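PDB 1GVN: antitoxin epsilon from Streptococcus pyogenes, which neutralises the zeta toxin as the antitoxin of a plasmid-borne type II toxin-antitoxin system that kills cells which have lost the plasmid. Local coordinates for residues L34-S39 with N45-L50; N15-S20 with A68-W73. All coordinates share one frame; numbering follows the deposited sequence.

Contact 1. Residues L34-S39 with N45-L50; sequences LNKNDS and NLLNQL
Asn45, in the first turn of helix 42-54, turns its amide back toward the loop that leads into that helix and binds the carbonyl of Ser39. The chain is a three-helix bundle (helices 5-31, 42-54 and 63-83), and residues 34-39 belong to the loop joining its first two helices; they make a type I beta turn, Asn35 to Asp38, and then lie beside the helix they precede. The CG of Asn45 stands anti to its own nitrogen (chi1 -176°), which carries the amide out to Ser39; there Asn45 ND2 donates to Ser39 O at 3.2 Å. The bond is fairly straight, 162° at the hydrogen. Each partner atom lies in the other group's plane, although the amide and the carbonyl group are turned roughly at right angles to each other. The same ND2 also serves Leu52 O of the second subunit, so one amide ties loop, helix and dimer partner together.

One turn further on, Asn48 points its side chain at the loop. Its ND2 comes against Ser39 CB at 4.2 Å, while OD1 uses a water, which donates to Asn48 OD1 at 2.7 Å and to Lys36 O at 2.8 Å. Lys36 sends NZ to a salt bridge with an acidic side chain on the chain of another protein in the assembly. On the way its aliphatic chain passes Leu47 in a loose apolar touch, where Lys36 CE lies 4.3 Å from Leu47 CD2.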
loop_
_atom_site.group_PDB
_atom_site.type_symbol
_atom_site.label_atom_id
_atom_site.label_comp_id
_atom_site.label_asym_id
_atom_site.label_seq_id
_atom_site.Cartn_x
_atom_site.Cartn_y
_atom_site.Cartn_z
ATOM N N LEU A 34 4.416 -9.713 17.010
ATOM C CA LEU A 34 5.303 -8.696 16.462
ATOM C C LEU A 34 5.056 -7.366 17.172
ATOM O O LEU A 34 3.919 -7.020 17.489
ATOM C CB LEU A 34 5.065 -8.541 14.958
ATOM C CG LEU A 34 5.306 -9.799 14.119
ATOM C CD1 LEU A 34 4.983 -9.496 12.662
ATOM C CD2 LEU A 34 6.753 -10.260 14.260
ATOM N N ASN A 35 6.130 -6.631 17.433
ATOM C CA ASN A 35 6.032 -5.339 18.099
ATOM C C ASN A 35 5.254 -4.386 17.200
ATOM O O ASN A 35 5.766 -3.942 16.170
ATOM C CB ASN A 35 7.437 -4.789 18.368
ATOM C CG ASN A 35 7.417 -3.473 19.118
ATOM O OD1 ASN A 35 6.350 -2.924 19.406
ATOM N ND2 ASN A 35 8.604 -2.953 19.436
ATOM N N LYS A 36 4.016 -4.077 17.587
ATOM C CA LYS A 36 3.163 -3.189 16.799
ATOM C C LYS A 36 3.713 -1.776 16.659
ATOM O O LYS A 36 3.276 -1.021 15.791
ATOM C CB LYS A 36 1.749 -3.124 17.400
ATOM C CG LYS A 36 0.949 -4.421 17.282
ATOM C CD LYS A 36 -0.448 -4.293 17.914
ATOM C CE LYS A 36 -1.346 -3.326 17.141
ATOM N NZ LYS A 36 -2.639 -3.033 17.855
ATOM N N ASN A 37 4.666 -1.415 17.511
ATOM C CA ASN A 37 5.255 -0.084 17.462
ATOM C C ASN A 37 6.599 -0.070 16.743
ATOM O O ASN A 37 7.347 0.905 16.829
ATOM C CB ASN A 37 5.415 0.474 18.878
ATOM C CG ASN A 37 4.083 0.844 19.508
ATOM O OD1 ASN A 37 3.380 1.729 19.020
ATOM N ND2 ASN A 37 3.726 0.162 20.592
ATOM N N ASP A 38 6.901 -1.153 16.034
ATOM C CA ASP A 38 8.156 -1.252 15.294
ATOM C C ASP A 38 7.861 -1.257 13.794
ATOM O O ASP A 38 7.638 -2.307 13.199
ATOM C CB ASP A 38 8.899 -2.531 15.678
ATOM C CG ASP A 38 10.319 -2.556 15.149
ATOM O OD1 ASP A 38 10.626 -1.752 14.247
ATOM O OD2 ASP A 38 11.122 -3.383 15.625
ATOM N N SER A 39 7.864 -0.072 13.196
ATOM C CA SER A 39 7.581 0.089 11.774
ATOM C C SER A 39 8.626 -0.522 10.842
ATOM O O SER A 39 8.439 -0.552 9.624
ATOM C CB SER A 39 7.406 1.577 11.459
ATOM O OG SER A 39 8.472 2.336 12.008
ATOM N N ASN A 45 4.776 -2.748 9.236
ATOM C CA ASN A 45 4.804 -1.592 8.345
ATOM C C ASN A 45 3.541 -1.651 7.483
ATOM O O ASN A 45 2.860 -0.642 7.276
ATOM C CB ASN A 45 6.055 -1.632 7.465
ATOM C CG ASN A 45 6.184 -0.406 6.579
ATOM O OD1 ASN A 45 5.470 -0.260 5.586
ATOM N ND2 ASN A 45 7.091 0.491 6.943
ATOM N N LEU A 46 3.214 -2.844 7.000
ATOM C CA LEU A 46 2.018 -3.025 6.184
ATOM C C LEU A 46 0.764 -2.712 6.994
ATOM O O LEU A 46 -0.144 -2.030 6.514
ATOM C CB LEU A 46 1.934 -4.463 5.666
ATOM C CG LEU A 46 0.642 -4.830 4.925
ATOM C CD1 LEU A 46 0.456 -3.919 3.726
ATOM C CD2 LEU A 46 0.699 -6.281 4.490
ATOM N N LEU A 47 0.711 -3.223 8.220
ATOM C CA LEU A 47 -0.434 -2.979 9.086
ATOM C C LEU A 47 -0.655 -1.476 9.243
ATOM O O LEU A 47 -1.783 -0.991 9.144
ATOM C CB LEU A 47 -0.205 -3.603 10.469
ATOM C CG LEU A 47 -1.331 -3.368 11.488
ATOM C CD1 LEU A 47 -2.578 -4.126 11.059
ATOM C CD2 LEU A 47 -0.893 -3.832 12.873
ATOM N N ASN A 48 0.430 -0.745 9.484
ATOM C CA ASN A 48 0.347 0.694 9.669
ATOM C C ASN A 48 -0.116 1.419 8.416
ATOM O O ASN A 48 -0.836 2.412 8.504
ATOM C CB ASN A 48 1.687 1.245 10.160
ATOM C CG ASN A 48 1.988 0.818 11.592
ATOM O OD1 ASN A 48 1.070 0.554 12.367
ATOM N ND2 ASN A 48 3.265 0.761 11.948
ATOM N N GLN A 49 0.295 0.915 7.256
ATOM C CA GLN A 49 -0.179 1.524 6.019
ATOM C C GLN A 49 -1.678 1.310 5.839
ATOM O O GLN A 49 -2.396 2.178 5.404
ATOM C CB GLN A 49 0.581 0.961 4.817
ATOM C CG GLN A 49 2.053 1.339 4.781
ATOM C CD GLN A 49 2.772 0.762 3.578
ATOM O OE1 GLN A 49 2.417 1.046 2.435
ATOM N NE2 GLN A 49 3.791 -0.051 3.835
ATOM N N LEU A 50 -2.114 0.116 6.256
ATOM C CA LEU A 50 -3.533 -0.215 6.164
ATOM C C LEU A 50 -4.334 0.658 7.129
ATOM O O LEU A 50 -5.451 1.077 6.813
ATOM C CB LEU A 50 -3.760 -1.704 6.463
ATOM C CG LEU A 50 -3.101 -2.719 5.512
ATOM C CD1 LEU A 50 -3.610 -4.128 5.827
ATOM C CD2 LEU A 50 -3.425 -2.371 4.068
HETATM O O HOH W 1 0.745 -0.868 14.600
#

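Contact 2. Residues N15-S20 with A68-W73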
loop_
_atom_site.group_PDB
_atom_site.type_symbol
_atom_site.label_atom_id
_atom_site.label_comp_id
_atom_site.label_asym_id
_atom_site.label_seq_id
_atom_site.Cartn_x
_atom_site.Cartn_y
_atom_site.Cartn_z
ATOM N N ASN A 15 -15.730 -1.674 2.218
ATOM C CA ASN A 15 -15.715 -1.934 3.650
ATOM C C ASN A 15 -15.608 -3.416 3.975
ATOM O O ASN A 15 -14.930 -3.794 4.925
ATOM C CB ASN A 15 -16.947 -1.325 4.324
ATOM C CG ASN A 15 -16.860 0.187 4.421
ATOM O OD1 ASN A 15 -15.766 0.744 4.519
ATOM N ND2 ASN A 15 -18.007 0.856 4.412
ATOM N N GLU A 16 -16.260 -4.264 3.188
ATOM C CA GLU A 16 -16.178 -5.695 3.440
ATOM C C GLU A 16 -14.793 -6.227 3.096
ATOM O O GLU A 16 -14.191 -6.960 3.879
ATOM C CB GLU A 16 -17.234 -6.454 2.634
ATOM C CG GLU A 16 -18.630 -6.371 3.223
ATOM C CD GLU A 16 -19.589 -7.370 2.591
ATOM O OE1 GLU A 16 -19.223 -8.562 2.499
ATOM O OE2 GLU A 16 -20.705 -6.965 2.196
ATOM N N LEU A 17 -14.280 -5.849 1.930
ATOM C CA LEU A 17 -12.964 -6.322 1.515
ATOM C C LEU A 17 -11.846 -5.804 2.413
ATOM O O LEU A 17 -10.960 -6.562 2.805
ATOM C CB LEU A 17 -12.683 -5.926 0.064
ATOM C CG LEU A 17 -11.309 -6.308 -0.493
ATOM C CD1 LEU A 17 -11.102 -7.812 -0.402
ATOM C CD2 LEU A 17 -11.206 -5.835 -1.950
ATOM N N SER A 18 -11.888 -4.517 2.749
ATOM C CA SER A 18 -10.838 -3.944 3.585
ATOM C C SER A 18 -10.772 -4.617 4.954
ATOM O O SER A 18 -9.685 -4.837 5.489
ATOM C CB SER A 18 -11.035 -2.431 3.748
ATOM O OG SER A 18 -12.250 -2.128 4.401
ATOM N N ALA A 19 -11.930 -4.952 5.516
ATOM C CA ALA A 19 -11.967 -5.611 6.821
ATOM C C ALA A 19 -11.292 -6.977 6.715
ATOM O O ALA A 19 -10.586 -7.416 7.628
ATOM C CB ALA A 19 -13.412 -5.769 7.294
ATOM N N SER A 20 -11.513 -7.646 5.590
ATOM C CA SER A 20 -10.926 -8.955 5.350
ATOM C C SER A 20 -9.398 -8.868 5.302
ATOM O O SER A 20 -8.695 -9.655 5.943
ATOM C CB SER A 20 -11.451 -9.519 4.027
ATOM O OG SER A 20 -10.831 -10.749 3.716
ATOM N N ALA A 68 -10.848 3.466 -7.316
ATOM C CA ALA A 68 -9.409 3.406 -7.099
ATOM C C ALA A 68 -9.173 2.788 -5.722
ATOM O O ALA A 68 -8.312 1.929 -5.562
ATOM C CB ALA A 68 -8.802 4.799 -7.158
ATOM N N VAL A 69 -9.946 3.224 -4.729
ATOM C CA VAL A 69 -9.806 2.682 -3.381
ATOM C C VAL A 69 -10.094 1.191 -3.411
ATOM O O VAL A 69 -9.418 0.403 -2.754
ATOM C CB VAL A 69 -10.782 3.350 -2.389
ATOM C CG1 VAL A 69 -10.790 2.586 -1.068
ATOM C CG2 VAL A 69 -10.361 4.785 -2.143
ATOM N N HIS A 70 -11.104 0.807 -4.186
ATOM C CA HIS A 70 -11.477 -0.593 -4.304
ATOM C C HIS A 70 -10.293 -1.394 -4.859
ATOM O O HIS A 70 -9.995 -2.487 -4.377
ATOM C CB HIS A 70 -12.704 -0.727 -5.213
ATOM C CG HIS A 70 -13.332 -2.086 -5.194
ATOM N ND1 HIS A 70 -14.554 -2.347 -5.776
ATOM C CD2 HIS A 70 -12.903 -3.261 -4.677
ATOM C CE1 HIS A 70 -14.849 -3.626 -5.620
ATOM N NE2 HIS A 70 -13.864 -4.203 -4.958
ATOM N N GLU A 71 -9.610 -0.845 -5.858
ATOM C CA GLU A 71 -8.457 -1.535 -6.436
ATOM C C GLU A 71 -7.331 -1.619 -5.405
ATOM O O GLU A 71 -6.619 -2.620 -5.332
ATOM C CB GLU A 71 -7.968 -0.807 -7.690
ATOM C CG GLU A 71 -6.706 -1.406 -8.320
ATOM C CD GLU A 71 -6.792 -2.911 -8.521
ATOM O OE1 GLU A 71 -7.916 -3.434 -8.677
ATOM O OE2 GLU A 71 -5.735 -3.572 -8.538
ATOM N N TYR A 72 -7.171 -0.562 -4.614
ATOM C CA TYR A 72 -6.149 -0.538 -3.569
ATOM C C TYR A 72 -6.302 -1.776 -2.691
ATOM O O TYR A 72 -5.337 -2.498 -2.425
ATOM C CB TYR A 72 -6.312 0.703 -2.688
ATOM C CG TYR A 72 -5.447 0.684 -1.443
ATOM C CD1 TYR A 72 -4.130 1.134 -1.478
ATOM C CD2 TYR A 72 -5.939 0.180 -0.237
ATOM C CE1 TYR A 72 -3.317 1.085 -0.338
ATOM C CE2 TYR A 72 -5.135 0.126 0.909
ATOM C CZ TYR A 72 -3.830 0.579 0.850
ATOM O OH TYR A 72 -3.038 0.539 1.982
ATOM N N TRP A 73 -7.524 -2.011 -2.234
ATOM C CA TRP A 73 -7.782 -3.147 -1.372
ATOM C C TRP A 73 -7.630 -4.476 -2.084
ATOM O O TRP A 73 -7.269 -5.470 -1.460
ATOM C CB TRP A 73 -9.157 -3.008 -0.719
ATOM C CG TRP A 73 -9.135 -1.927 0.307
ATOM C CD1 TRP A 73 -9.674 -0.677 0.198
ATOM C CD2 TRP A 73 -8.452 -1.962 1.561
ATOM N NE1 TRP A 73 -9.361 0.072 1.311
ATOM C CE2 TRP A 73 -8.611 -0.695 2.162
ATOM C CE3 TRP A 73 -7.713 -2.945 2.236
ATOM C CZ2 TRP A 73 -8.061 -0.382 3.409
ATOM C CZ3 TRP A 73 -7.168 -2.634 3.474
ATOM C CH2 TRP A 73 -7.345 -1.360 4.047
#
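With chi1 at 62°, Ser18 holds OG between its backbone nitrogen and carbonyl carbon, near enough to its own helix to bond to Ile14 O, and presents CB to Trp73. Trp73 sets CG anti to its carbonyl carbon, and the indole lies with one face against that methylene. This is the packing of the first and last helices of the three-helix bundle: helices 5-31 and 63-83 run in the same general direction, their segment axes inclined at 27° and approaching to 9.7 Å. Ser18 CB makes a CH-pi contact, 3.4 Å from the centroid of the six-membered ring of Trp73 and 12° off its normal. Tyr72 CD2, from the same helix as Trp73, lies over the opposite face, toward its rim.

Leu17 passes alongside Trp73, the two side chains pointing in opposite directions; Leu17 CD2 rests 3.7 Å from Trp73 CB. The imidazole of His70 is held at both nitrogens: ND1 bonds to Glu10 OE2 on helix 5-31, and NE2 to an acidic side chain on the chain of another protein in the assembly. That joins this buried seam to the interface with the other protein. Leu17 meets the ring at its edge, near its plane, with Leu17 CD2 4.1 Å from His70 CD2.

Contact 2 joins the first and last helices of the chain, 5-31 and 63-83, and contact 1 is nested in the loop it closes, where residues 34-39 lead into helix 42-54. Their centres are about 19 Å apart; contact 2 sits about 6 Å from the centre of the chain, and contact 1 about 12 Å. Helix 42-54 connects them directly: Leu50 CD2 lies 3.8 Å from Trp73 CZ3 and 3.6 Å from Tyr72 OH. Thus all three helices meet in one core. Both contacts also reach the second subunit and the chain of another protein, contact 1 through Lys36, contact 2 through several side chains, among them His70, so both the loop and the buried helix pair take part in the assembly.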